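Local coordinates for mandelate racemase / muconate lactonizing enzyme, C-terminal domain protein (Pseudovibrio sp. JE062, PDB 4JHM), which is of unknown function but belongs to the enolase superfamily, pairing an N-terminal domain with a TIM-barrel-like C-terminal domain, at residues Lys80-Thr85 / Trp112-Lys117; His159-Ile164 / Gln325-Glu330; Leu296-Met301 / Asp318-Phe323. All coordinates share one frame; numbering follows the deposited sequence.

Interaction 1 of 3, residues Lys80-Thr85 / Trp112-Lys117; sequences KNPLMT and WDIKGK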
ATOM      1  N   LYS A  80      47.553   0.976 -12.212  1.00 89.97           N
ATOM      2  CA  LYS A  80      46.523   1.771 -11.544  1.00 91.04           C
ATOM      3  C   LYS A  80      47.080   2.480 -10.306  1.00 87.00           C
ATOM      4  O   LYS A  80      48.131   2.106  -9.781  1.00 85.05           O
ATOM      5  CB  LYS A  80      45.318   0.890 -11.171  1.00 85.83           C
ATOM      6  N   ASN A  81      46.374   3.515  -9.859  1.00 83.89           N
ATOM      7  CA  ASN A  81      46.756   4.260  -8.666  1.00 85.97           C
ATOM      8  C   ASN A  81      45.906   3.835  -7.473  1.00 82.26           C
ATOM      9  O   ASN A  81      44.716   4.127  -7.420  1.00 80.17           O
ATOM     10  CB  ASN A  81      46.609   5.763  -8.908  1.00 90.38           C
ATOM     11  CG  ASN A  81      47.077   6.597  -7.727  1.00 93.88           C
ATOM     12  OD1 ASN A  81      47.280   6.086  -6.626  1.00 97.93           O
ATOM     13  ND2 ASN A  81      47.247   7.891  -7.953  1.00 95.24           N
ATOM     14  N   PRO A  82      46.524   3.152  -6.498  1.00 84.03           N
ATOM     15  CA  PRO A  82      45.782   2.567  -5.381  1.00 82.01           C
ATOM     16  C   PRO A  82      45.128   3.591  -4.461  1.00 80.61           C
ATOM     17  O   PRO A  82      44.298   3.222  -3.635  1.00 80.03           O
ATOM     18  CB  PRO A  82      46.860   1.792  -4.617  1.00 83.20           C
ATOM     19  CG  PRO A  82      48.134   2.489  -4.944  1.00 85.04           C
ATOM     20  CD  PRO A  82      47.978   2.953  -6.362  1.00 85.95           C
ATOM     21  N   LEU A  83      45.503   4.857  -4.595  1.00 82.42           N
ATOM     22  CA  LEU A  83      44.976   5.903  -3.724  1.00 86.40           C
ATOM     23  C   LEU A  83      43.586   6.363  -4.160  1.00 88.34           C
ATOM     24  O   LEU A  83      42.840   6.941  -3.371  1.00 89.81           O
ATOM     25  CB  LEU A  83      45.934   7.096  -3.689  1.00 88.82           C
ATOM     26  CG  LEU A  83      47.311   6.811  -3.088  1.00 88.15           C
ATOM     27  CD1 LEU A  83      48.241   7.983  -3.342  1.00 91.02           C
ATOM     28  CD2 LEU A  83      47.208   6.510  -1.600  1.00 85.76           C
HETATM   29  N   MSE A  84      43.246   6.107  -5.419  1.00 91.35           N
HETATM   30  CA  MSE A  84      41.925   6.430  -5.944  1.00 88.98           C
HETATM   31  C   MSE A  84      41.044   5.233  -5.743  1.00 85.28           C
HETATM   32  O   MSE A  84      40.715   4.530  -6.697  1.00 80.61           O
HETATM   33  CB  MSE A  84      42.049   6.777  -7.422  1.00 91.02           C
HETATM   34  CG  MSE A  84      43.105   7.856  -7.632  1.00 92.68           C
HETATM   35 SE   MSE A  84      42.455   9.560  -6.883  1.00 96.91          SE
HETATM   36  CE  MSE A  84      41.718  10.312  -8.549  1.00 96.05           C
ATOM     37  N   THR A  85      40.648   5.008  -4.491  1.00 86.31           N
ATOM     38  CA  THR A  85      39.959   3.780  -4.076  1.00 83.05           C
ATOM     39  C   THR A  85      38.559   3.596  -4.670  1.00 81.88           C
ATOM     40  O   THR A  85      38.068   2.470  -4.772  1.00 77.84           O
ATOM     41  CB  THR A  85      39.831   3.705  -2.539  1.00 80.89           C
ATOM     42  OG1 THR A  85      39.135   4.859  -2.054  1.00 81.53           O
ATOM     43  CG2 THR A  85      41.194   3.634  -1.885  1.00 81.77           C
ATOM     44  N   TRP A 112      43.167   0.877   0.575  1.00 82.73           N
ATOM     45  CA  TRP A 112      42.923   1.716   1.746  1.00 83.83           C
ATOM     46  C   TRP A 112      44.085   1.617   2.738  1.00 83.37           C
ATOM     47  O   TRP A 112      44.449   2.606   3.371  1.00 83.69           O
ATOM     48  CB  TRP A 112      41.604   1.337   2.427  1.00 79.50           C
ATOM     49  CG  TRP A 112      40.394   1.993   1.821  1.00 78.84           C
ATOM     50  CD1 TRP A 112      39.504   1.426   0.962  1.00 79.07           C
ATOM     51  CD2 TRP A 112      39.944   3.339   2.033  1.00 79.29           C
ATOM     52  NE1 TRP A 112      38.529   2.329   0.625  1.00 80.33           N
ATOM     53  CE2 TRP A 112      38.775   3.512   1.268  1.00 78.33           C
ATOM     54  CE3 TRP A 112      40.415   4.414   2.796  1.00 81.12           C
ATOM     55  CZ2 TRP A 112      38.070   4.716   1.240  1.00 80.08           C
ATOM     56  CZ3 TRP A 112      39.717   5.610   2.767  1.00 78.69           C
ATOM     57  CH2 TRP A 112      38.558   5.750   1.994  1.00 82.46           C
ATOM     58  N   ASP A 113      44.661   0.424   2.863  1.00 79.26           N
ATOM     59  CA  ASP A 113      45.797   0.202   3.758  1.00 84.47           C
ATOM     60  C   ASP A 113      46.994   1.069   3.351  1.00 84.10           C
ATOM     61  O   ASP A 113      47.658   1.671   4.199  1.00 77.93           O
ATOM     62  CB  ASP A 113      46.192  -1.283   3.751  1.00 84.59           C
ATOM     63  CG  ASP A 113      47.290  -1.613   4.758  1.00 86.30           C
ATOM     64  OD1 ASP A 113      47.390  -0.935   5.805  1.00 89.68           O
ATOM     65  OD2 ASP A 113      48.049  -2.568   4.504  1.00 85.76           O
ATOM     66  N   ILE A 114      47.258   1.118   2.047  1.00 82.35           N
ATOM     67  CA  ILE A 114      48.333   1.929   1.488  1.00 79.51           C
ATOM     68  C   ILE A 114      48.061   3.411   1.710  1.00 85.32           C
ATOM     69  O   ILE A 114      48.962   4.166   2.087  1.00 97.01           O
ATOM     70  CB  ILE A 114      48.498   1.649  -0.016  1.00 77.12           C
ATOM     71  CG1 ILE A 114      49.332   0.386  -0.224  1.00 77.24           C
ATOM     72  CG2 ILE A 114      49.152   2.823  -0.726  1.00 78.89           C
ATOM     73  CD1 ILE A 114      49.283  -0.156  -1.638  1.00 77.05           C
ATOM     74  N   LYS A 115      46.816   3.822   1.481  1.00 84.54           N
ATOM     75  CA  LYS A 115      46.412   5.214   1.664  1.00 86.26           C
ATOM     76  C   LYS A 115      46.565   5.643   3.120  1.00 85.96           C
ATOM     77  O   LYS A 115      46.904   6.788   3.399  1.00 92.14           O
ATOM     78  CB  LYS A 115      44.962   5.405   1.216  1.00 90.32           C
ATOM     79  CG  LYS A 115      44.419   6.812   1.417  1.00 93.46           C
ATOM     80  CD  LYS A 115      42.901   6.851   1.287  1.00 93.26           C
ATOM     81  CE  LYS A 115      42.444   6.605  -0.143  1.00 92.98           C
ATOM     82  NZ  LYS A 115      40.966   6.743  -0.289  1.00 92.18           N
ATOM     83  N   GLY A 116      46.313   4.723   4.045  1.00 83.82           N
ATOM     84  CA  GLY A 116      46.476   5.014   5.464  1.00 84.92           C
ATOM     85  C   GLY A 116      47.937   5.184   5.831  1.00 87.67           C
ATOM     86  O   GLY A 116      48.310   6.115   6.548  1.00 87.73           O
ATOM     87  N   LYS A 117      48.766   4.275   5.329  1.00 87.16           N
ATOM     88  CA  LYS A 117      50.190   4.292   5.615  1.00 89.38           C
ATOM     89  C   LYS A 117      50.857   5.544   5.057  1.00 90.19           C
ATOM     90  O   LYS A 117      51.746   6.105   5.693  1.00 88.61           O
ATOM     91  CB  LYS A 117      50.853   3.031   5.058  1.00 89.53           C
ATOM     92  CG  LYS A 117      50.545   1.789   5.882  1.00 90.18           C
ATOM     93  CD  LYS A 117      51.012   0.512   5.200  1.00 90.05           C
ATOM     94  CE  LYS A 117      50.706  -0.711   6.050  1.00 87.00           C
ATOM     95  NZ  LYS A 117      50.980  -1.983   5.329  1.00 85.78           N
TER
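Pro-82 is the first residue of segment 80-85 to touch helix 100-119. Its CB lies 4.3 Å from CD1 of Ile-114, and both side chains also pack on Thr-44 of strand 34-44. Pro-82 sits within a type I beta turn from Asn-81 to Met-84. Here OD1 of Asn-81 accepts a hydrogen bond from N of Leu-83, which makes an Asx turn.

Leu-83 comes next. CD2 is the branch that lies on Lys-115 and Ile-114. It is 3.6 Å from CA of Lys-115 and 4.3 Å from CG2 of Ile-114. On its way past, CE of Lys-115 comes close to the carbonyl O of Leu-83. This packing belongs to the N-terminal domain of the enolase superfamily, an antiparallel sheet with helices against it. It joins the loop leading into helix 85-92 to helix 100-119.

Met-84 is the N-cap of helix 85-92, and Thr-85 is the first residue of that helix. CG2 of Thr-85 makes a CH-pi contact with the five-membered ring of Trp-112, 3.8 Å from its centroid and 7° off the ring normal. OG1 of Thr-85 lies over the same face, nearer the rim. The Lys-115 chain bends at chi3 (-69°), and its NZ donates a hydrogen bond to OG1 of Thr-85 at 3.2 Å. The same NZ binds the carbonyl oxygens of Met-125 and Gly-128 of the second subunit, so three oxygens, two of them from the neighbouring subunit, surround this buried ammonium group. NE1 of Trp-112 is hydrogen-bonded to OG1 of Thr-280 in helix 279-291.

Interaction 2 of 3, residues His159-Ile164 / Gln325-Glu330; sequences HGFTAI and QFYPYE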
ATOM      1  N   HIS A 159      37.579 -13.692  31.136  1.00 98.62           N
ATOM      2  CA  HIS A 159      38.449 -13.000  30.191  1.00 94.02           C
ATOM      3  C   HIS A 159      38.024 -11.551  30.034  1.00 93.13           C
ATOM      4  O   HIS A 159      38.816 -10.717  29.602  1.00100.78           O
ATOM      5  CB  HIS A 159      38.475 -13.697  28.828  1.00 89.07           C
ATOM      6  CG  HIS A 159      39.606 -13.249  27.951  1.00 91.48           C
ATOM      7  ND1 HIS A 159      40.923 -13.546  28.227  1.00 94.88           N
ATOM      8  CD2 HIS A 159      39.618 -12.520  26.811  1.00 90.07           C
ATOM      9  CE1 HIS A 159      41.698 -13.022  27.293  1.00 91.34           C
ATOM     10  NE2 HIS A 159      40.931 -12.394  26.423  1.00 89.68           N
ATOM     11  N   GLY A 160      36.774 -11.257  30.383  1.00 91.55           N
ATOM     12  CA  GLY A 160      36.283  -9.879  30.409  1.00 91.12           C
ATOM     13  C   GLY A 160      35.140  -9.595  29.452  1.00 86.72           C
ATOM     14  O   GLY A 160      34.605  -8.487  29.434  1.00 87.08           O
ATOM     15  N   PHE A 161      34.765 -10.596  28.659  1.00 82.32           N
ATOM     16  CA  PHE A 161      33.743 -10.431  27.635  1.00 78.63           C
ATOM     17  C   PHE A 161      32.402 -10.010  28.226  1.00 81.79           C
ATOM     18  O   PHE A 161      31.983 -10.506  29.270  1.00 87.75           O
ATOM     19  CB  PHE A 161      33.556 -11.725  26.840  1.00 77.66           C
ATOM     20  CG  PHE A 161      34.617 -11.967  25.799  1.00 76.59           C
ATOM     21  CD1 PHE A 161      34.751 -11.114  24.714  1.00 72.98           C
ATOM     22  CD2 PHE A 161      35.462 -13.064  25.891  1.00 74.18           C
ATOM     23  CE1 PHE A 161      35.714 -11.341  23.750  1.00 69.99           C
ATOM     24  CE2 PHE A 161      36.426 -13.295  24.929  1.00 72.39           C
ATOM     25  CZ  PHE A 161      36.550 -12.431  23.857  1.00 70.15           C
ATOM     26  N   THR A 162      31.734  -9.103  27.525  1.00 82.45           N
ATOM     27  CA  THR A 162      30.478  -8.514  27.973  1.00 83.51           C
ATOM     28  C   THR A 162      29.273  -9.120  27.254  1.00 80.44           C
ATOM     29  O   THR A 162      28.126  -8.849  27.606  1.00 69.84           O
ATOM     30  CB  THR A 162      30.490  -7.005  27.684  1.00 85.30           C
ATOM     31  OG1 THR A 162      31.180  -6.768  26.442  1.00 81.94           O
ATOM     32  CG2 THR A 162      31.192  -6.258  28.807  1.00 82.50           C
ATOM     33  N   ALA A 163      29.543  -9.930  26.236  1.00 78.64           N
ATOM     34  CA  ALA A 163      28.491 -10.481  25.396  1.00 75.03           C
ATOM     35  C   ALA A 163      28.980 -11.743  24.706  1.00 73.93           C
ATOM     36  O   ALA A 163      30.158 -11.864  24.372  1.00 78.90           O
ATOM     37  CB  ALA A 163      28.058  -9.454  24.363  1.00 71.96           C
ATOM     38  N   ILE A 164      28.068 -12.683  24.494  1.00 69.86           N
ATOM     39  CA  ILE A 164      28.407 -13.931  23.838  1.00 70.90           C
ATOM     40  C   ILE A 164      27.384 -14.277  22.764  1.00 71.81           C
ATOM     41  O   ILE A 164      26.186 -14.348  23.039  1.00 67.10           O
ATOM     42  CB  ILE A 164      28.460 -15.084  24.851  1.00 74.15           C
ATOM     43  CG1 ILE A 164      29.528 -14.803  25.912  1.00 75.94           C
ATOM     44  CG2 ILE A 164      28.735 -16.399  24.138  1.00 75.43           C
ATOM     45  CD1 ILE A 164      29.637 -15.877  26.972  1.00 78.05           C
ATOM     46  N   GLN A 325      34.410 -11.073  17.989  1.00 69.61           N
ATOM     47  CA  GLN A 325      35.697 -11.644  18.356  1.00 74.19           C
ATOM     48  C   GLN A 325      35.549 -13.134  18.609  1.00 71.86           C
ATOM     49  O   GLN A 325      35.006 -13.547  19.638  1.00 67.04           O
ATOM     50  CB  GLN A 325      36.241 -10.971  19.616  1.00 79.23           C
ATOM     51  CG  GLN A 325      37.552 -11.560  20.114  1.00 80.16           C
ATOM     52  CD  GLN A 325      38.740 -11.098  19.297  1.00 83.41           C
ATOM     53  OE1 GLN A 325      39.250 -11.827  18.444  1.00 88.55           O
ATOM     54  NE2 GLN A 325      39.177  -9.874  19.544  1.00 86.52           N
ATOM     55  N   PHE A 326      36.025 -13.940  17.669  1.00 71.47           N
ATOM     56  CA  PHE A 326      36.026 -15.377  17.864  1.00 74.36           C
ATOM     57  C   PHE A 326      37.035 -15.737  18.949  1.00 74.67           C
ATOM     58  O   PHE A 326      38.167 -15.253  18.947  1.00 74.75           O
ATOM     59  CB  PHE A 326      36.353 -16.120  16.572  1.00 74.25           C
ATOM     60  CG  PHE A 326      36.303 -17.608  16.719  1.00 76.85           C
ATOM     61  CD1 PHE A 326      35.118 -18.298  16.511  1.00 79.07           C
ATOM     62  CD2 PHE A 326      37.430 -18.317  17.099  1.00 80.45           C
ATOM     63  CE1 PHE A 326      35.063 -19.673  16.661  1.00 80.15           C
ATOM     64  CE2 PHE A 326      37.384 -19.690  17.251  1.00 84.29           C
ATOM     65  CZ  PHE A 326      36.198 -20.370  17.032  1.00 83.84           C
ATOM     66  N   TYR A 327      36.611 -16.593  19.871  1.00 76.44           N
ATOM     67  CA  TYR A 327      37.417 -16.966  21.025  1.00 80.15           C
ATOM     68  C   TYR A 327      37.390 -18.490  21.104  1.00 81.11           C
ATOM     69  O   TYR A 327      36.308 -19.081  21.082  1.00 81.66           O
ATOM     70  CB  TYR A 327      36.820 -16.321  22.285  1.00 80.71           C
ATOM     71  CG  TYR A 327      37.675 -16.407  23.530  1.00 84.43           C
ATOM     72  CD1 TYR A 327      38.972 -15.908  23.545  1.00 86.01           C
ATOM     73  CD2 TYR A 327      37.174 -16.964  24.703  1.00 86.75           C
ATOM     74  CE1 TYR A 327      39.752 -15.981  24.683  1.00 88.62           C
ATOM     75  CE2 TYR A 327      37.946 -17.043  25.848  1.00 87.44           C
ATOM     76  CZ  TYR A 327      39.233 -16.550  25.834  1.00 91.59           C
ATOM     77  OH  TYR A 327      40.007 -16.624  26.971  1.00 95.82           O
ATOM     78  N   PRO A 328      38.568 -19.143  21.173  1.00 84.61           N
ATOM     79  CA  PRO A 328      39.939 -18.617  21.278  1.00 86.94           C
ATOM     80  C   PRO A 328      40.408 -17.832  20.053  1.00 85.04           C
ATOM     81  O   PRO A 328      39.737 -17.835  19.024  1.00 81.26           O
ATOM     82  CB  PRO A 328      40.799 -19.881  21.434  1.00 84.91           C
ATOM     83  CG  PRO A 328      39.850 -21.002  21.693  1.00 83.14           C
ATOM     84  CD  PRO A 328      38.562 -20.610  21.053  1.00 81.93           C
ATOM     85  N   TYR A 329      41.564 -17.179  20.174  1.00 84.46           N
ATOM     86  CA  TYR A 329      42.090 -16.325  19.113  1.00 85.05           C
ATOM     87  C   TYR A 329      43.081 -17.062  18.228  1.00 86.10           C
ATOM     88  O   TYR A 329      43.052 -16.940  17.006  1.00 90.58           O
ATOM     89  CB  TYR A 329      42.832 -15.122  19.700  1.00 89.05           C
ATOM     90  CG  TYR A 329      42.158 -14.423  20.857  1.00 89.26           C
ATOM     91  CD1 TYR A 329      40.922 -13.810  20.700  1.00 87.46           C
ATOM     92  CD2 TYR A 329      42.782 -14.336  22.099  1.00 88.62           C
ATOM     93  CE1 TYR A 329      40.315 -13.154  21.754  1.00 89.21           C
ATOM     94  CE2 TYR A 329      42.182 -13.684  23.158  1.00 86.33           C
ATOM     95  CZ  TYR A 329      40.950 -13.094  22.981  1.00 88.45           C
ATOM     96  OH  TYR A 329      40.341 -12.441  24.025  1.00 86.20           O
ATOM     97  N   GLU A 330      43.968 -17.813  18.869  1.00 89.65           N
ATOM     98  CA  GLU A 330      45.174 -18.349  18.237  1.00 91.74           C
ATOM     99  C   GLU A 330      44.998 -18.787  16.781  1.00 89.22           C
ATOM    100  O   GLU A 330      45.815 -18.445  15.926  1.00 90.05           O
ATOM    101  CB  GLU A 330      45.727 -19.513  19.065  1.00 93.93           C
ATOM    102  CG  GLU A 330      46.288 -19.105  20.424  1.00 99.07           C
ATOM    103  CD  GLU A 330      45.216 -18.868  21.478  1.00 98.98           C
ATOM    104  OE1 GLU A 330      45.568 -18.784  22.672  1.00 99.29           O
ATOM    105  OE2 GLU A 330      44.022 -18.768  21.123  1.00101.93           O
TER
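His-159 and Tyr-327 form an offset stack, with ring centroids 4.9 Å apart and planes at 28°. The phenol end of Tyr-327 does the overlapping. Its OH lies over one face of the imidazole, toward the rim. Phe-161 turns its edge to the face of Tyr-327, with the planes at 65°. CE2 of Phe-161 is 3.6 Å from CG of Tyr-327, so His-159 takes the outer end of that tyrosine and Phe-161 the base of its ring. Tyr-329 enters from the direction opposite to His-159, and its hydroxyl sits at the edge of the imidazole. CZ of Phe-161 lies 3.8 Å from this OH of Tyr-329. CG of Gln-325 abuts the rim of Phe-161, 4.0 Å from its CZ.

The four rings make an aromatic cluster at strands of the TIM-barrel-like domain. Strands 163-167 and 323-326 both run parallel to strand 133-139, which lies between them. The cluster joins residues leading into strand 163-167 to residues at and following strand 323-326.

Several groups position these side chains. CG of His-159 stands anti to its backbone N (chi1 -165°), which swings the ring out to the tyrosines. Gly-160, with positive phi, is the first residue to leave helical backbone angles. Phe-161 also packs on Ser-136 and Ala-138 of strand 133-139 and on Cys-156 of helix 149-159. The amide of Gln-325 is held by NE2 bonding to O of Ile-340. The OH of Tyr-329 has a weak hydrogen bond from N of Thr-342, and the backbone O of Tyr-327 is bound by the OH of Tyr-152.

Interaction 3 of 3, residues Leu296-Met301 / Asp318-Phe323; sequences LEIQSM and DNCNFF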
ATOM      1  N   LEU A 296      25.008  -1.060  12.038  1.00 58.17           N
ATOM      2  CA  LEU A 296      25.602  -2.057  11.174  1.00 60.77           C
ATOM      3  C   LEU A 296      26.518  -2.923  12.020  1.00 62.18           C
ATOM      4  O   LEU A 296      27.657  -2.554  12.279  1.00 69.51           O
ATOM      5  CB  LEU A 296      26.399  -1.394  10.047  1.00 67.56           C
ATOM      6  CG  LEU A 296      26.767  -2.315   8.872  1.00 73.03           C
ATOM      7  CD1 LEU A 296      27.311  -1.523   7.695  1.00 75.84           C
ATOM      8  CD2 LEU A 296      27.764  -3.387   9.281  1.00 76.66           C
ATOM      9  N   GLU A 297      26.020  -4.071  12.462  1.00 62.81           N
ATOM     10  CA  GLU A 297      26.819  -4.982  13.271  1.00 62.54           C
ATOM     11  C   GLU A 297      27.739  -5.790  12.369  1.00 62.99           C
ATOM     12  O   GLU A 297      27.287  -6.662  11.632  1.00 72.58           O
ATOM     13  CB  GLU A 297      25.915  -5.906  14.084  1.00 60.30           C
ATOM     14  CG  GLU A 297      24.977  -5.160  15.017  1.00 64.48           C
ATOM     15  CD  GLU A 297      25.701  -4.202  15.951  1.00 68.15           C
ATOM     16  OE1 GLU A 297      26.822  -4.532  16.388  1.00 74.57           O
ATOM     17  OE2 GLU A 297      25.142  -3.125  16.263  1.00 69.10           O
ATOM     18  N   ILE A 298      29.032  -5.490  12.431  1.00 62.47           N
ATOM     19  CA  ILE A 298      30.010  -6.077  11.522  1.00 61.28           C
ATOM     20  C   ILE A 298      30.184  -7.568  11.740  1.00 60.99           C
ATOM     21  O   ILE A 298      30.156  -8.065  12.865  1.00 60.17           O
ATOM     22  CB  ILE A 298      31.408  -5.422  11.660  1.00 65.81           C
ATOM     23  CG1 ILE A 298      31.858  -5.407  13.125  1.00 65.59           C
ATOM     24  CG2 ILE A 298      31.401  -4.010  11.092  1.00 66.58           C
ATOM     25  CD1 ILE A 298      33.251  -4.853  13.339  1.00 68.95           C
ATOM     26  N   GLN A 299      30.363  -8.277  10.638  1.00 60.36           N
ATOM     27  CA  GLN A 299      30.788  -9.651  10.689  1.00 62.91           C
ATOM     28  C   GLN A 299      32.305  -9.647  10.590  1.00 65.64           C
ATOM     29  O   GLN A 299      32.868  -9.693   9.496  1.00 65.85           O
ATOM     30  CB  GLN A 299      30.167 -10.431   9.536  1.00 64.63           C
ATOM     31  CG  GLN A 299      30.762 -11.806   9.331  1.00 68.94           C
ATOM     32  CD  GLN A 299      29.742 -12.790   8.822  1.00 71.61           C
ATOM     33  OE1 GLN A 299      29.892 -13.356   7.741  1.00 72.64           O
ATOM     34  NE2 GLN A 299      28.684 -12.991   9.596  1.00 75.26           N
ATOM     35  N   SER A 300      32.963  -9.562  11.741  1.00 65.71           N
ATOM     36  CA  SER A 300      34.418  -9.468  11.779  1.00 65.40           C
ATOM     37  C   SER A 300      35.056 -10.790  12.176  1.00 65.02           C
ATOM     38  O   SER A 300      36.218 -10.825  12.545  1.00 62.01           O
ATOM     39  CB  SER A 300      34.853  -8.380  12.760  1.00 67.44           C
ATOM     40  OG  SER A 300      34.701  -8.809  14.104  1.00 67.47           O
HETATM   41  N   MSE A 301      34.294 -11.875  12.096  1.00 69.79           N
HETATM   42  CA  MSE A 301      34.827 -13.203  12.389  1.00 74.11           C
HETATM   43  C   MSE A 301      35.772 -13.622  11.300  1.00 69.48           C
HETATM   44  O   MSE A 301      35.397 -13.686  10.134  1.00 65.88           O
HETATM   45  CB  MSE A 301      33.681 -14.201  12.496  1.00 82.41           C
HETATM   46  CG  MSE A 301      34.012 -15.527  11.823  1.00 89.02           C
HETATM   47 SE   MSE A 301      33.785 -16.982  13.125  1.00108.32          SE
HETATM   48  CE  MSE A 301      32.141 -17.791  12.392  1.00 92.54           C
ATOM     49  N   ASP A 318      29.411   5.606  14.597  1.00 68.09           N
ATOM     50  CA  ASP A 318      28.826   5.300  15.903  1.00 68.40           C
ATOM     51  C   ASP A 318      27.807   4.172  15.828  1.00 67.85           C
ATOM     52  O   ASP A 318      27.616   3.442  16.800  1.00 71.61           O
ATOM     53  CB  ASP A 318      28.145   6.536  16.484  1.00 72.30           C
ATOM     54  CG  ASP A 318      29.132   7.589  16.924  1.00 78.98           C
ATOM     55  OD1 ASP A 318      30.049   7.246  17.699  1.00 86.40           O
ATOM     56  OD2 ASP A 318      28.985   8.758  16.508  1.00 83.85           O
ATOM     57  N   ASN A 319      27.150   4.034  14.677  1.00 64.30           N
ATOM     58  CA  ASN A 319      26.064   3.068  14.530  1.00 64.71           C
ATOM     59  C   ASN A 319      26.559   1.631  14.364  1.00 67.71           C
ATOM     60  O   ASN A 319      26.590   1.089  13.263  1.00 81.57           O
ATOM     61  CB  ASN A 319      25.133   3.469  13.378  1.00 63.45           C
ATOM     62  CG  ASN A 319      25.864   3.679  12.061  1.00 64.36           C
ATOM     63  OD1 ASN A 319      27.054   3.985  12.027  1.00 58.96           O
ATOM     64  ND2 ASN A 319      25.138   3.526  10.961  1.00 68.06           N
ATOM     65  N   CYS A 320      26.946   1.034  15.487  1.00 68.34           N
ATOM     66  CA  CYS A 320      27.381  -0.361  15.575  1.00 66.26           C
ATOM     67  C   CYS A 320      27.777  -0.550  17.031  1.00 63.24           C
ATOM     68  O   CYS A 320      28.486   0.285  17.576  1.00 59.17           O
ATOM     69  CB  CYS A 320      28.571  -0.657  14.652  1.00 69.91           C
ATOM     70  SG  CYS A 320      29.404  -2.253  14.945  1.00 72.06           S
ATOM     71  N   ASN A 321      27.312  -1.627  17.659  1.00 63.78           N
ATOM     72  CA  ASN A 321      27.538  -1.838  19.090  1.00 65.46           C
ATOM     73  C   ASN A 321      28.694  -2.770  19.409  1.00 66.39           C
ATOM     74  O   ASN A 321      29.307  -2.641  20.464  1.00 78.53           O
ATOM     75  CB  ASN A 321      26.288  -2.409  19.762  1.00 65.50           C
ATOM     76  CG  ASN A 321      25.111  -1.459  19.721  1.00 62.87           C
ATOM     77  OD1 ASN A 321      25.262  -0.249  19.874  1.00 67.92           O
ATOM     78  ND2 ASN A 321      23.923  -2.010  19.530  1.00 59.58           N
ATOM     79  N   PHE A 322      28.990  -3.717  18.524  1.00 64.02           N
ATOM     80  CA  PHE A 322      29.999  -4.730  18.843  1.00 68.12           C
ATOM     81  C   PHE A 322      31.004  -5.034  17.732  1.00 67.33           C
ATOM     82  O   PHE A 322      30.786  -4.738  16.559  1.00 66.83           O
ATOM     83  CB  PHE A 322      29.325  -6.043  19.245  1.00 70.68           C
ATOM     84  CG  PHE A 322      28.411  -5.924  20.427  1.00 70.58           C
ATOM     85  CD1 PHE A 322      28.919  -5.939  21.717  1.00 69.12           C
ATOM     86  CD2 PHE A 322      27.039  -5.816  20.249  1.00 70.22           C
ATOM     87  CE1 PHE A 322      28.078  -5.835  22.809  1.00 67.33           C
ATOM     88  CE2 PHE A 322      26.191  -5.713  21.338  1.00 69.67           C
ATOM     89  CZ  PHE A 322      26.713  -5.721  22.620  1.00 70.89           C
ATOM     90  N   PHE A 323      32.110  -5.639  18.144  1.00 71.43           N
ATOM     91  CA  PHE A 323      33.111  -6.195  17.248  1.00 72.84           C
ATOM     92  C   PHE A 323      33.120  -7.690  17.496  1.00 73.35           C
ATOM     93  O   PHE A 323      33.338  -8.130  18.626  1.00 74.70           O
ATOM     94  CB  PHE A 323      34.491  -5.607  17.554  1.00 72.52           C
ATOM     95  CG  PHE A 323      35.634  -6.420  17.022  1.00 71.68           C
ATOM     96  CD1 PHE A 323      36.196  -7.429  17.784  1.00 77.72           C
ATOM     97  CD2 PHE A 323      36.163  -6.164  15.770  1.00 77.33           C
ATOM     98  CE1 PHE A 323      37.259  -8.177  17.302  1.00 76.07           C
ATOM     99  CE2 PHE A 323      37.225  -6.908  15.280  1.00 75.36           C
ATOM    100  CZ  PHE A 323      37.773  -7.916  16.047  1.00 74.66           C
TER
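Glu-297 holds two successive backbone N-H groups with its carboxylate. OE2 accepts from N of Asn-321 at 3.0 Å, and OE1 accepts from N of Phe-322 at 3.2 Å. Both oxygens use their syn lone pairs. A weak second bond runs from N of Asn-321 to OE1. The Glu-297 chain bends at chi2 (-54°), which brings the carboxylate round to segment 318-323. Two N-H groups aimed at it would probably stabilise its negative charge in this buried place.

One backbone bond crosses as well: N of Leu-296 donates to O of Asn-319 at 2.9 Å, and the bond is nearly straight at 173°. The Cys-320 side chain lies beside the carbonyl O of Leu-296.

Further along, CG1 of Ile-298 lies 3.7 Å from the carbonyl O of Phe-322. CD1 of Ile-298 is 4.0 Å from CD2 of Phe-323. OG of Ser-300 lies over one face of the Phe-323 ring, toward the rim.

The two segments run in nearly the same direction, 16° apart, and helix 304-316 connects them. Phe-323 then begins strand 323-326. Such a parallel course, through a helix and into a strand, is consistent with the beta-alpha architecture of a TIM-barrel-like domain.

Interactions 2 and 3 lie in the TIM-barrel-like C-terminal domain, with centres about 15 Å apart. They share strand 323-326, which leaves segment 318-323 and leads into segment 325-330. They also touch directly: CE1 of Phe-322 packs on CB of Ala-163 at 3.9 Å, and SE of Met-301 on CD1 of Phe-326. Along the chain, interaction 3 is nested within the loop closed by interaction 2. Interaction 1 belongs to the N-terminal domain and closes before either opens. Its centre is about 24 Å from that of interaction 3 and about 32 Å from that of interaction 2. Interaction 1 touches the second subunit; segment 318-323 reaches it only at Asp-318, hydrogen-bonded to Gln-86 of that subunit.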